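Local atomic coordinates of hemolysin-related protein (Vibrio cholerae serotype O1, PDB entry 6MLT), a protein that is a secreted calcium-binding component of the Vibrio cholerae biofilm matrix and probably mediates adhesion through carbohydrate binding. Residues 489-501 against 510-524. Numbering follows the deposited sequence.
Sequences DEVLVQDRLRMRI and MGIIANSSGTLWEYP. With NA (sodium ion), chain H.
Gln-494 NE2 donates to Asn-515 O at 2.8 Å and to Asp-495 O within its own segment. The four-stranded antiparallel sheet here is consistent with one blade of a beta-propeller. Strands 498-501 and 510-514 form its outer hairpin. In return, Asn-515 ND2 gives a bond of 3.1 Å to Gln-494 OE1. The Asn-515 amide has its strongest polar partner in Val-540. The two amide planes stand 65° apart, and in both Gln-494 to Asn-515 bonds the donor lies above the carbonyl plane. Gln-494 reaches this place because its chain bends at chi2 (74°). These bonds join the end of strand 490-494 to the residue just after strand 510-514. Met-499 N to Ile-513 O and Ile-513 N to Met-499 O are both 2.8 Å. Met-510 and Gly-511 both face Ile-501, a classic beta bulge; Met-510 N to Ile-501 O is 2.7 Å. Pro-524 packs on the face that carries Met-499 and Ile-513, its CG 3.8 Å from Met-499 CG. Glu-490 binds sodium through both carboxylate oxygens, with Asp-482, Thr-484, Asp-486 and the backbone O of Ile-488. Its CG meets Met-510 SD. Arg-496 has its strongest polar partner in Ser-548. Its NE also donates in the guanidinium plane to a lone pair of Ser-517 O, 2.9 Å away.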
loop_
_atom_site.group_PDB
_atom_site.type_symbol
_atom_site.label_atom_id
_atom_site.label_comp_id
_atom_site.label_asym_id
_atom_site.label_seq_id
_atom_site.Cartn_x
_atom_site.Cartn_y
_atom_site.Cartn_z
ATOM N N ASP A 489 -2.947 4.413 -11.797
ATOM C CA ASP A 489 -1.628 3.851 -12.059
ATOM C C ASP A 489 -1.624 3.084 -13.375
ATOM O O ASP A 489 -2.595 2.405 -13.723
ATOM C CB ASP A 489 -1.202 2.912 -10.929
ATOM C CG ASP A 489 -0.648 3.648 -9.706
ATOM O OD1 ASP A 489 -0.557 4.895 -9.724
ATOM O OD2 ASP A 489 -0.295 2.961 -8.720
ATOM N N GLU A 490 -0.524 3.224 -14.111
ATOM C CA GLU A 490 -0.148 2.312 -15.175
ATOM C C GLU A 490 0.679 1.161 -14.591
ATOM O O GLU A 490 1.141 1.209 -13.447
ATOM C CB GLU A 490 0.637 3.053 -16.265
ATOM C CG GLU A 490 -0.214 3.933 -17.188
ATOM C CD GLU A 490 -0.701 5.234 -16.545
ATOM O OE1 GLU A 490 0.140 6.015 -16.047
ATOM O OE2 GLU A 490 -1.931 5.480 -16.543
ATOM N N VAL A 491 0.854 0.112 -15.394
ATOM C CA VAL A 491 1.599 -1.080 -15.014
ATOM C C VAL A 491 2.928 -1.093 -15.758
ATOM O O VAL A 491 2.982 -0.855 -16.972
ATOM C CB VAL A 491 0.811 -2.367 -15.333
ATOM C CG1 VAL A 491 1.529 -3.585 -14.752
ATOM C CG2 VAL A 491 -0.614 -2.269 -14.814
ATOM N N LEU A 492 3.997 -1.398 -15.028
ATOM C CA LEU A 492 5.332 -1.526 -15.594
ATOM C C LEU A 492 5.688 -3.003 -15.612
ATOM O O LEU A 492 5.658 -3.657 -14.566
ATOM C CB LEU A 492 6.362 -0.740 -14.785
ATOM C CG LEU A 492 6.213 0.777 -14.730
ATOM C CD1 LEU A 492 5.100 1.192 -13.778
ATOM C CD2 LEU A 492 7.530 1.390 -14.303
ATOM N N VAL A 493 6.015 -3.518 -16.797
ATOM C CA VAL A 493 6.216 -4.943 -17.008
ATOM C C VAL A 493 7.505 -5.150 -17.793
ATOM O O VAL A 493 8.009 -4.250 -18.465
ATOM C CB VAL A 493 5.028 -5.599 -17.752
ATOM C CG1 VAL A 493 3.713 -5.256 -17.070
ATOM C CG2 VAL A 493 4.997 -5.179 -19.219
ATOM N N GLN A 494 8.012 -6.375 -17.724
ATOM C CA GLN A 494 9.271 -6.767 -18.338
ATOM C C GLN A 494 9.107 -8.174 -18.893
ATOM O O GLN A 494 8.469 -9.020 -18.256
ATOM C CB GLN A 494 10.406 -6.732 -17.306
ATOM C CG GLN A 494 11.726 -7.319 -17.780
ATOM C CD GLN A 494 12.433 -6.405 -18.762
ATOM O OE1 GLN A 494 12.553 -5.205 -18.528
ATOM N NE2 GLN A 494 12.885 -6.963 -19.874
ATOM N N ASP A 495 9.662 -8.427 -20.082
ATOM C CA ASP A 495 9.773 -9.809 -20.544
ATOM C C ASP A 495 11.207 -10.094 -20.976
ATOM O O ASP A 495 12.140 -9.528 -20.403
ATOM C CB ASP A 495 8.738 -10.122 -21.640
ATOM C CG ASP A 495 8.978 -9.402 -22.968
ATOM O OD1 ASP A 495 9.964 -8.656 -23.139
ATOM O OD2 ASP A 495 8.138 -9.622 -23.870
ATOM N N ARG A 496 11.414 -10.996 -21.940
ATOM C CA ARG A 496 12.783 -11.360 -22.297
ATOM C C ARG A 496 13.511 -10.220 -23.000
ATOM O O ARG A 496 14.733 -10.094 -22.864
ATOM C CB ARG A 496 12.796 -12.608 -23.185
ATOM C CG ARG A 496 12.252 -13.889 -22.522
ATOM C CD ARG A 496 12.963 -14.251 -21.220
ATOM N NE ARG A 496 14.405 -14.438 -21.383
ATOM C CZ ARG A 496 14.975 -15.526 -21.887
ATOM N NH1 ARG A 496 14.233 -16.541 -22.304
ATOM N NH2 ARG A 496 16.297 -15.594 -21.985
ATOM N N LEU A 497 12.787 -9.371 -23.735
ATOM C CA LEU A 497 13.413 -8.398 -24.624
ATOM C C LEU A 497 12.931 -6.966 -24.455
ATOM O O LEU A 497 13.565 -6.062 -25.011
ATOM C CB LEU A 497 13.186 -8.800 -26.089
ATOM C CG LEU A 497 13.790 -10.133 -26.523
ATOM C CD1 LEU A 497 13.286 -10.531 -27.900
ATOM C CD2 LEU A 497 15.314 -10.050 -26.512
ATOM N N ARG A 498 11.844 -6.724 -23.726
ATOM C CA ARG A 498 11.217 -5.412 -23.694
ATOM C C ARG A 498 10.714 -5.102 -22.296
ATOM O O ARG A 498 10.183 -5.977 -21.611
ATOM C CB ARG A 498 10.017 -5.320 -24.659
ATOM C CG ARG A 498 10.167 -6.071 -25.963
ATOM C CD ARG A 498 8.813 -6.308 -26.605
ATOM N NE ARG A 498 8.077 -7.392 -25.950
ATOM C CZ ARG A 498 6.836 -7.747 -26.263
ATOM N NH1 ARG A 498 6.180 -7.101 -27.220
ATOM N NH2 ARG A 498 6.244 -8.748 -25.621
ATOM N N MET A 499 10.879 -3.851 -21.893
ATOM C CA MET A 499 10.117 -3.265 -20.804
ATOM C C MET A 499 8.960 -2.494 -21.422
ATOM O O MET A 499 9.130 -1.838 -22.451
ATOM C CB MET A 499 11.002 -2.346 -19.952
ATOM C CG MET A 499 10.279 -1.640 -18.807
ATOM S SD MET A 499 9.424 -0.125 -19.331
ATOM C CE MET A 499 8.448 0.212 -17.865
ATOM N N ARG A 500 7.773 -2.613 -20.827
ATOM C CA ARG A 500 6.601 -1.947 -21.371
ATOM C C ARG A 500 5.782 -1.302 -20.264
ATOM O O ARG A 500 5.830 -1.712 -19.100
ATOM C CB ARG A 500 5.724 -2.922 -22.175
ATOM C CG ARG A 500 6.392 -3.414 -23.459
ATOM C CD ARG A 500 5.492 -4.365 -24.226
ATOM N NE ARG A 500 5.251 -5.597 -23.486
ATOM C CZ ARG A 500 4.320 -6.493 -23.800
ATOM N NH1 ARG A 500 3.528 -6.292 -24.846
ATOM N NH2 ARG A 500 4.172 -7.591 -23.061
ATOM N N ILE A 501 5.029 -0.281 -20.655
ATOM C CA ILE A 501 4.064 0.391 -19.794
ATOM C C ILE A 501 2.675 0.062 -20.317
ATOM O O ILE A 501 2.390 0.261 -21.506
ATOM C CB ILE A 501 4.297 1.910 -19.767
ATOM C CG1 ILE A 501 5.723 2.218 -19.309
ATOM C CG2 ILE A 501 3.262 2.603 -18.862
ATOM C CD1 ILE A 501 6.129 3.665 -19.551
ATOM N N MET A 510 1.381 1.337 -23.797
ATOM C CA MET A 510 1.577 2.777 -23.899
ATOM C C MET A 510 3.030 3.183 -24.091
ATOM O O MET A 510 3.296 4.347 -24.416
ATOM C CB MET A 510 1.026 3.466 -22.646
ATOM C CG MET A 510 -0.453 3.207 -22.424
ATOM S SD MET A 510 -1.006 3.875 -20.856
ATOM C CE MET A 510 -0.900 5.631 -21.200
ATOM N N GLY A 511 3.968 2.265 -23.901
ATOM C CA GLY A 511 5.373 2.550 -24.109
ATOM C C GLY A 511 6.139 1.254 -24.176
ATOM O O GLY A 511 5.757 0.258 -23.555
ATOM N N ILE A 512 7.213 1.258 -24.960
ATOM C CA ILE A 512 8.063 0.091 -25.160
ATOM C C ILE A 512 9.510 0.556 -25.125
ATOM O O ILE A 512 9.876 1.511 -25.818
ATOM C CB ILE A 512 7.779 -0.618 -26.498
ATOM C CG1 ILE A 512 6.306 -1.003 -26.610
ATOM C CG2 ILE A 512 8.662 -1.863 -26.637
ATOM C CD1 ILE A 512 5.900 -1.491 -27.997
ATOM N N ILE A 513 10.333 -0.127 -24.339
ATOM C CA ILE A 513 11.760 0.154 -24.238
ATOM C C ILE A 513 12.502 -1.162 -24.393
ATOM O O ILE A 513 12.213 -2.121 -23.668
ATOM C CB ILE A 513 12.110 0.819 -22.892
ATOM C CG1 ILE A 513 11.522 2.230 -22.833
ATOM C CG2 ILE A 513 13.624 0.847 -22.666
ATOM C CD1 ILE A 513 11.618 2.890 -21.465
ATOM N N ALA A 514 13.450 -1.212 -25.329
ATOM C CA ALA A 514 14.270 -2.404 -25.493
ATOM C C ALA A 514 15.123 -2.611 -24.246
ATOM O O ALA A 514 15.899 -1.729 -23.863
ATOM C CB ALA A 514 15.151 -2.273 -26.734
ATOM N N ASN A 515 14.980 -3.776 -23.622
ATOM C CA ASN A 515 15.659 -4.075 -22.363
ATOM C C ASN A 515 15.557 -5.574 -22.136
ATOM O O ASN A 515 14.446 -6.101 -22.003
ATOM C CB ASN A 515 15.022 -3.298 -21.209
ATOM C CG ASN A 515 15.850 -3.339 -19.936
ATOM O OD1 ASN A 515 16.898 -2.701 -19.843
ATOM N ND2 ASN A 515 15.370 -4.077 -18.942
ATOM N N SER A 516 16.696 -6.265 -22.107
ATOM C CA SER A 516 16.701 -7.721 -22.091
ATOM C C SER A 516 16.986 -8.273 -20.700
ATOM O O SER A 516 17.642 -7.634 -19.871
ATOM C CB SER A 516 17.729 -8.284 -23.074
ATOM O OG SER A 516 19.041 -7.813 -22.803
ATOM N N SER A 517 16.494 -9.489 -20.465
ATOM C CA SER A 517 16.767 -10.210 -19.229
ATOM C C SER A 517 16.412 -11.680 -19.395
ATOM O O SER A 517 15.415 -12.016 -20.049
ATOM C CB SER A 517 15.981 -9.618 -18.052
ATOM O OG SER A 517 16.252 -10.350 -16.862
ATOM N N GLY A 518 17.227 -12.553 -18.796
ATOM C CA GLY A 518 16.804 -13.931 -18.601
ATOM C C GLY A 518 15.558 -14.029 -17.747
ATOM O O GLY A 518 14.805 -15.003 -17.862
ATOM N N THR A 519 15.319 -13.009 -16.923
ATOM C CA THR A 519 14.198 -12.814 -16.006
ATOM C C THR A 519 14.284 -13.742 -14.803
ATOM O O THR A 519 14.500 -14.955 -14.924
ATOM C CB THR A 519 12.823 -12.967 -16.685
ATOM O OG1 THR A 519 12.578 -14.334 -17.031
ATOM C CG2 THR A 519 12.731 -12.082 -17.926
ATOM N N LEU A 520 14.158 -13.130 -13.628
ATOM C CA LEU A 520 13.895 -13.837 -12.390
ATOM C C LEU A 520 12.610 -13.245 -11.848
ATOM O O LEU A 520 11.518 -13.561 -12.349
ATOM C CB LEU A 520 15.093 -13.713 -11.442
ATOM C CG LEU A 520 16.344 -14.490 -11.843
ATOM C CD1 LEU A 520 17.497 -14.062 -10.949
ATOM C CD2 LEU A 520 16.097 -15.984 -11.744
ATOM N N TRP A 521 12.682 -12.338 -10.868
ATOM C CA TRP A 521 11.495 -11.651 -10.374
ATOM C C TRP A 521 11.739 -10.151 -10.211
ATOM O O TRP A 521 11.047 -9.501 -9.418
ATOM C CB TRP A 521 11.026 -12.284 -9.049
ATOM C CG TRP A 521 12.152 -12.583 -8.121
ATOM C CD1 TRP A 521 12.658 -11.769 -7.148
ATOM C CD2 TRP A 521 12.935 -13.782 -8.087
ATOM N NE1 TRP A 521 13.704 -12.391 -6.509
ATOM C CE2 TRP A 521 13.902 -13.621 -7.072
ATOM C CE3 TRP A 521 12.918 -14.972 -8.821
ATOM C CZ2 TRP A 521 14.841 -14.600 -6.776
ATOM C CZ3 TRP A 521 13.855 -15.950 -8.519
ATOM C CH2 TRP A 521 14.799 -15.757 -7.504
ATOM N N GLU A 522 12.690 -9.586 -10.951
ATOM C CA GLU A 522 12.958 -8.157 -10.890
ATOM C C GLU A 522 11.800 -7.375 -11.507
ATOM O O GLU A 522 10.954 -7.931 -12.209
ATOM C CB GLU A 522 14.272 -7.835 -11.609
ATOM C CG GLU A 522 14.221 -7.864 -13.151
ATOM C CD GLU A 522 14.509 -9.234 -13.793
ATOM O OE1 GLU A 522 14.301 -10.296 -13.152
ATOM O OE2 GLU A 522 14.927 -9.230 -14.978
ATOM N N TYR A 523 11.763 -6.073 -11.234
ATOM C CA TYR A 523 10.800 -5.195 -11.879
ATOM C C TYR A 523 11.433 -3.826 -12.072
ATOM O O TYR A 523 12.423 -3.492 -11.410
ATOM C CB TYR A 523 9.494 -5.079 -11.071
ATOM C CG TYR A 523 9.672 -4.760 -9.598
ATOM C CD1 TYR A 523 10.056 -3.496 -9.184
ATOM C CD2 TYR A 523 9.442 -5.722 -8.623
ATOM C CE1 TYR A 523 10.229 -3.195 -7.832
ATOM C CE2 TYR A 523 9.603 -5.427 -7.259
ATOM C CZ TYR A 523 9.997 -4.157 -6.883
ATOM O OH TYR A 523 10.154 -3.838 -5.552
ATOM N N PRO A 524 10.898 -3.012 -12.978
ATOM C CA PRO A 524 11.370 -1.629 -13.092
ATOM C C PRO A 524 10.830 -0.790 -11.945
ATOM O O PRO A 524 9.799 -1.102 -11.343
ATOM C CB PRO A 524 10.800 -1.156 -14.438
ATOM C CG PRO A 524 10.182 -2.374 -15.078
ATOM C CD PRO A 524 9.856 -3.313 -13.966
HETATM NA NA NA H . -2.261 7.274 -15.148
#